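Local structure of probable glutamine-binding lipoprotein GlnH (GLNBP) (Mycobacterium tuberculosis, 6H20) at residues 53-58 with 94-99; 115-120 with 237-242. The protein binds amino acids, aspartate above all and also asparagine, as a solute-binding lipoprotein, and probably links their supply to protein kinase G control of glutamate metabolism. All coordinates share one frame; numbering follows the deposited sequence.

Contact 1 (53-58 with 94-99); sequences LIVGLD and SHVEYR
Leu57 and Tyr98 meet through a leucine whose CG stands between the backbone N and the carbonyl carbon (chi1 45°), which brings both methyls of Leu57 to the CD1 side of the Tyr98 ring. Leu57 CD1 approaches Tyr98 CD1 obliquely at 3.6 Å, and Leu57 CD2 lies 3.9 Å from Tyr98 CE1. Val55 CB comes within 4.0 Å of Tyr98 CD1 as well, while Val55 O sits at the ring edge, near its plane. Further along this face the side chains of Val55 and Val96 cross, CG2 of the first 3.6 Å from CG1 of the second. Beneath the side chains runs a regular parallel ladder pairing Leu53 with Val96 through Gly56 with Arg99. Five backbone bonds hold it: Leu53 N donates to His95 O, Glu97 N to Leu53 O, Val55 N reaches Glu97 O at 2.8 Å, Arg99 N bonds to Val55 O, and Leu57 N closes the series on Arg99 O at 3.2 Å. Several of the same carbonyls also take a CA-H contact; Glu97 O, for instance, lies 3.2 Å from Ile54 CA. The reverse face is more polar. Glu97 is fully extended and lies beside Ile54, with OE1 4.0 Å from Ile54 CG1, but its charge is met by Arg52 in a salt bridge. Arg99 turns its guanidinium away, and its NE bonds to Gln114 O. The two strands frame a beta-alpha-beta crossover of the solute-binding domain: connecting helix 77-90 packs Ala82 on Val55, Ala86 on Val96 and Val79 on both Leu57 and Tyr98, while strand 117-118 continues the sheet on the far side of strand 53-57.

Contact 2 (115-120 with 237-242); sequences VDIVVK and VGINLD
Gly238 O accepts Val118 N at 2.9 Å and also takes a CA-H...O contact from Ile117 CA (3.3 Å). This is the antiparallel hydrogen-bonded pair of Val118 and Gly238, where strand 232-240 joins an otherwise parallel run of strands, as in type II periplasmic-binding-protein folds. Gly238 N returns the bond to Val118 O at 2.9 Å. On the face next to helix 244-259, Val237 places CG1 anti to its own N (chi1 174°), and this methyl comes within 3.6 Å of Ile117 CB. Ile239 runs beside Ile117, with CG1 4.1 Å from Ile117 CG2; Leu246, Val247 and Val250 of the helix close over these side chains. Lys120, just beyond the pairing, touches the bound asparagine and forms a salt bridge with Asp58, so the strand leads from this packing into the ligand pocket. At the other end the chains separate, and one water spans them, donating to Asp116 O at 2.7 Å and accepting from Asn240 N at 3.0 Å.

Contacts 1 and 2 are successive steps across one sheet, since strand 53-57 of contact 1 lies beside strand 117-118 of contact 2. Gly56 N bonds to Ile117 O at 2.8 Å, and Asp116 OD2 reaches back to Ile54 N at the same distance. Contact 1 is the outer, only partly buried step, with five backbone bonds between parallel strands, an aromatic ring and charged side chains along one face. Contact 2 is the deeper one, small and almost wholly aliphatic, with two direct bonds between antiparallel strands and a water where they part. Different helices back them, 77-90 behind contact 1 and 244-259 behind contact 2, though Val119 also reaches the former.

Contact 1 (53-58 with 94-99)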
loop_
_atom_site.group_PDB
_atom_site.type_symbol
_atom_site.label_atom_id
_atom_site.label_comp_id
_atom_site.label_asym_id
_atom_site.label_seq_id
_atom_site.Cartn_x
_atom_site.Cartn_y
_atom_site.Cartn_z
ATOM N N LEU A 53 11.783 5.911 -15.052
ATOM C CA LEU A 53 11.557 5.869 -13.614
ATOM C C LEU A 53 11.471 4.413 -13.174
ATOM O O LEU A 53 10.727 3.627 -13.771
ATOM C CB LEU A 53 10.235 6.573 -13.299
ATOM C CG LEU A 53 9.772 6.634 -11.843
ATOM C CD1 LEU A 53 10.680 7.583 -11.058
ATOM C CD2 LEU A 53 8.309 7.085 -11.742
ATOM N N ILE A 54 12.245 4.047 -12.152
ATOM C CA ILE A 54 12.257 2.676 -11.640
ATOM C C ILE A 54 11.374 2.627 -10.402
ATOM O O ILE A 54 11.636 3.321 -9.409
ATOM C CB ILE A 54 13.684 2.194 -11.344
ATOM C CG1 ILE A 54 14.532 2.287 -12.615
ATOM C CG2 ILE A 54 13.659 0.768 -10.793
ATOM C CD1 ILE A 54 16.021 2.090 -12.387
ATOM N N VAL A 55 10.317 1.812 -10.476
ATOM C CA VAL A 55 9.222 1.814 -9.512
ATOM C C VAL A 55 9.172 0.457 -8.829
ATOM O O VAL A 55 9.076 -0.574 -9.500
ATOM C CB VAL A 55 7.884 2.089 -10.219
ATOM C CG1 VAL A 55 6.719 2.054 -9.222
ATOM C CG2 VAL A 55 7.925 3.425 -10.950
ATOM N N GLY A 56 9.172 0.466 -7.496
ATOM C CA GLY A 56 9.040 -0.761 -6.729
ATOM C C GLY A 56 7.585 -1.049 -6.418
ATOM O O GLY A 56 6.865 -0.184 -5.908
ATOM N N LEU A 57 7.156 -2.266 -6.737
ATOM C CA LEU A 57 5.792 -2.733 -6.479
ATOM C C LEU A 57 5.790 -4.237 -6.719
ATOM O O LEU A 57 6.853 -4.853 -6.837
ATOM C CB LEU A 57 4.760 -1.972 -7.318
ATOM C CG LEU A 57 5.007 -1.701 -8.807
ATOM C CD1 LEU A 57 5.079 -2.991 -9.636
ATOM C CD2 LEU A 57 3.919 -0.762 -9.342
ATOM N N ASP A 58 4.609 -4.843 -6.796
ATOM C CA ASP A 58 4.554 -6.284 -7.056
ATOM C C ASP A 58 3.373 -6.584 -7.966
ATOM O O ASP A 58 2.752 -5.678 -8.532
ATOM C CB ASP A 58 4.518 -7.095 -5.752
ATOM C CG ASP A 58 3.153 -7.059 -5.055
ATOM O OD1 ASP A 58 2.202 -6.417 -5.542
ATOM O OD2 ASP A 58 3.040 -7.698 -3.998
ATOM N N SER A 94 4.801 6.412 -20.013
ATOM C CA SER A 94 5.235 5.056 -20.348
ATOM C C SER A 94 6.706 4.765 -20.051
ATOM O O SER A 94 7.152 3.640 -20.307
ATOM C CB SER A 94 4.922 4.730 -21.811
ATOM O OG SER A 94 5.476 5.706 -22.671
ATOM N N HIS A 95 7.467 5.717 -19.512
ATOM C CA HIS A 95 8.892 5.500 -19.242
ATOM C C HIS A 95 9.094 5.014 -17.805
ATOM O O HIS A 95 9.635 5.713 -16.941
ATOM C CB HIS A 95 9.684 6.771 -19.516
ATOM C CG HIS A 95 9.685 7.177 -20.953
ATOM N ND1 HIS A 95 8.807 8.109 -21.463
ATOM C CD2 HIS A 95 10.454 6.777 -21.992
ATOM C CE1 HIS A 95 9.038 8.266 -22.755
ATOM N NE2 HIS A 95 10.030 7.466 -23.100
ATOM N N VAL A 96 8.664 3.773 -17.570
ATOM C CA VAL A 96 8.712 3.149 -16.255
ATOM C C VAL A 96 9.270 1.738 -16.390
ATOM O O VAL A 96 8.885 0.992 -17.299
ATOM C CB VAL A 96 7.305 3.098 -15.617
ATOM C CG1 VAL A 96 7.332 2.316 -14.330
ATOM C CG2 VAL A 96 6.775 4.504 -15.358
ATOM N N GLU A 97 10.165 1.370 -15.474
ATOM C CA GLU A 97 10.603 -0.004 -15.281
ATOM C C GLU A 97 10.267 -0.407 -13.849
ATOM O O GLU A 97 10.427 0.390 -12.918
ATOM C CB GLU A 97 12.117 -0.107 -15.521
ATOM C CG GLU A 97 12.730 -1.462 -15.151
ATOM C CD GLU A 97 14.231 -1.513 -15.393
ATOM O OE1 GLU A 97 14.855 -0.437 -15.468
ATOM O OE2 GLU A 97 14.789 -2.627 -15.522
ATOM N N TYR A 98 9.764 -1.624 -13.673
ATOM C CA TYR A 98 9.342 -2.105 -12.363
ATOM C C TYR A 98 10.417 -2.992 -11.751
ATOM O O TYR A 98 11.091 -3.747 -12.458
ATOM C CB TYR A 98 8.013 -2.873 -12.453
ATOM C CG TYR A 98 6.935 -2.034 -13.079
ATOM C CD1 TYR A 98 6.367 -0.976 -12.379
ATOM C CD2 TYR A 98 6.534 -2.243 -14.388
ATOM C CE1 TYR A 98 5.404 -0.176 -12.951
ATOM C CE2 TYR A 98 5.571 -1.446 -14.977
ATOM C CZ TYR A 98 5.012 -0.404 -14.244
ATOM O OH TYR A 98 4.065 0.410 -14.796
ATOM N N ARG A 99 10.619 -2.849 -10.445
ATOM C CA ARG A 99 11.364 -3.818 -9.656
ATOM C C ARG A 99 10.363 -4.521 -8.761
ATOM O O ARG A 99 9.698 -3.874 -7.945
ATOM C CB ARG A 99 12.463 -3.182 -8.805
ATOM C CG ARG A 99 13.326 -4.260 -8.122
ATOM C CD ARG A 99 14.424 -3.716 -7.207
ATOM N NE ARG A 99 15.429 -2.944 -7.926
ATOM C CZ ARG A 99 16.602 -3.420 -8.339
ATOM N NH1 ARG A 99 16.937 -4.691 -8.117
ATOM N NH2 ARG A 99 17.441 -2.616 -8.983
#

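Contact 2 (115-120 with 237-242)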
loop_
_atom_site.group_PDB
_atom_site.type_symbol
_atom_site.label_atom_id
_atom_site.label_comp_id
_atom_site.label_asym_id
_atom_site.label_seq_id
_atom_site.Cartn_x
_atom_site.Cartn_y
_atom_site.Cartn_z
ATOM N N VAL A 115 15.438 1.356 -6.246
ATOM C CA VAL A 115 14.340 1.926 -7.014
ATOM C C VAL A 115 14.336 3.420 -6.742
ATOM O O VAL A 115 14.866 3.889 -5.734
ATOM C CB VAL A 115 12.967 1.332 -6.624
ATOM C CG1 VAL A 115 12.924 -0.168 -6.889
ATOM C CG2 VAL A 115 12.649 1.618 -5.159
ATOM N N ASP A 116 13.719 4.173 -7.655
ATOM C CA ASP A 116 13.529 5.595 -7.390
ATOM C C ASP A 116 12.400 5.812 -6.386
ATOM O O ASP A 116 12.520 6.640 -5.471
ATOM C CB ASP A 116 13.206 6.343 -8.685
ATOM C CG ASP A 116 14.315 6.250 -9.722
ATOM O OD1 ASP A 116 15.473 6.611 -9.407
ATOM O OD2 ASP A 116 14.027 5.847 -10.872
ATOM N N ILE A 117 11.287 5.104 -6.560
ATOM C CA ILE A 117 10.131 5.246 -5.686
ATOM C C ILE A 117 9.507 3.876 -5.474
ATOM O O ILE A 117 9.666 2.964 -6.294
ATOM C CB ILE A 117 9.064 6.225 -6.234
ATOM C CG1 ILE A 117 8.462 5.713 -7.549
ATOM C CG2 ILE A 117 9.666 7.626 -6.416
ATOM C CD1 ILE A 117 7.361 6.617 -8.117
ATOM N N VAL A 118 8.820 3.727 -4.346
ATOM C CA VAL A 118 7.937 2.587 -4.095
ATOM C C VAL A 118 6.516 3.125 -4.124
ATOM O O VAL A 118 6.193 4.074 -3.399
ATOM C CB VAL A 118 8.235 1.926 -2.740
ATOM C CG1 VAL A 118 7.126 0.939 -2.357
ATOM C CG2 VAL A 118 9.585 1.205 -2.772
ATOM N N VAL A 119 5.679 2.559 -4.979
ATOM C CA VAL A 119 4.243 2.842 -4.980
ATOM C C VAL A 119 3.592 1.479 -4.805
ATOM O O VAL A 119 3.363 0.745 -5.777
ATOM C CB VAL A 119 3.757 3.548 -6.249
ATOM C CG1 VAL A 119 2.332 4.076 -6.043
ATOM C CG2 VAL A 119 4.688 4.714 -6.628
ATOM N N LYS A 120 3.381 1.098 -3.547
ATOM C CA LYS A 120 2.893 -0.241 -3.224
ATOM C C LYS A 120 2.185 -0.176 -1.887
ATOM O O LYS A 120 2.726 -0.614 -0.863
ATOM C CB LYS A 120 4.049 -1.250 -3.189
ATOM C CG LYS A 120 3.537 -2.696 -3.165
ATOM C CD LYS A 120 4.569 -3.646 -2.582
ATOM C CE LYS A 120 4.077 -5.094 -2.538
ATOM N NZ LYS A 120 2.650 -5.262 -2.143
ATOM N N VAL A 237 4.010 7.654 -1.317
ATOM C CA VAL A 237 5.066 7.184 -2.211
ATOM C C VAL A 237 6.353 7.146 -1.406
ATOM O O VAL A 237 6.766 8.158 -0.835
ATOM C CB VAL A 237 5.208 8.106 -3.429
ATOM C CG1 VAL A 237 6.406 7.686 -4.286
ATOM C CG2 VAL A 237 3.920 8.129 -4.229
ATOM N N GLY A 238 6.977 5.967 -1.334
ATOM C CA GLY A 238 8.196 5.799 -0.555
ATOM C C GLY A 238 9.417 6.205 -1.367
ATOM O O GLY A 238 9.520 5.898 -2.551
ATOM N N ILE A 239 10.320 6.939 -0.714
ATOM C CA ILE A 239 11.464 7.572 -1.356
ATOM C C ILE A 239 12.659 7.403 -0.429
ATOM O O ILE A 239 12.508 7.340 0.793
ATOM C CB ILE A 239 11.152 9.070 -1.625
ATOM C CG1 ILE A 239 10.050 9.186 -2.684
ATOM C CG2 ILE A 239 12.413 9.846 -2.053
ATOM C CD1 ILE A 239 9.360 10.536 -2.745
ATOM N N ASN A 240 13.854 7.317 -1.014
ATOM C CA ASN A 240 15.057 7.227 -0.195
ATOM C C ASN A 240 15.128 8.408 0.773
ATOM O O ASN A 240 14.814 9.549 0.417
ATOM C CB ASN A 240 16.304 7.181 -1.077
ATOM C CG ASN A 240 17.582 7.222 -0.270
ATOM O OD1 ASN A 240 18.054 8.298 0.112
ATOM N ND2 ASN A 240 18.159 6.053 -0.012
ATOM N N LEU A 241 15.537 8.112 2.011
ATOM C CA LEU A 241 15.482 9.089 3.098
ATOM C C LEU A 241 16.134 10.412 2.723
ATOM O O LEU A 241 15.655 11.481 3.120
ATOM C CB LEU A 241 16.164 8.511 4.339
ATOM C CG LEU A 241 16.157 9.369 5.602
ATOM C CD1 LEU A 241 14.722 9.664 6.028
ATOM C CD2 LEU A 241 16.910 8.653 6.710
ATOM N N ASP A 242 17.224 10.364 1.961
ATOM C CA ASP A 242 17.998 11.564 1.689
ATOM C C ASP A 242 17.594 12.283 0.413
ATOM O O ASP A 242 18.065 13.400 0.184
ATOM C CB ASP A 242 19.485 11.223 1.634
ATOM C CG ASP A 242 20.009 10.726 2.960
ATOM O OD1 ASP A 242 19.603 11.286 4.001
ATOM O OD2 ASP A 242 20.813 9.768 2.961
HETATM O O HOH W 1 14.626 7.314 -3.899
#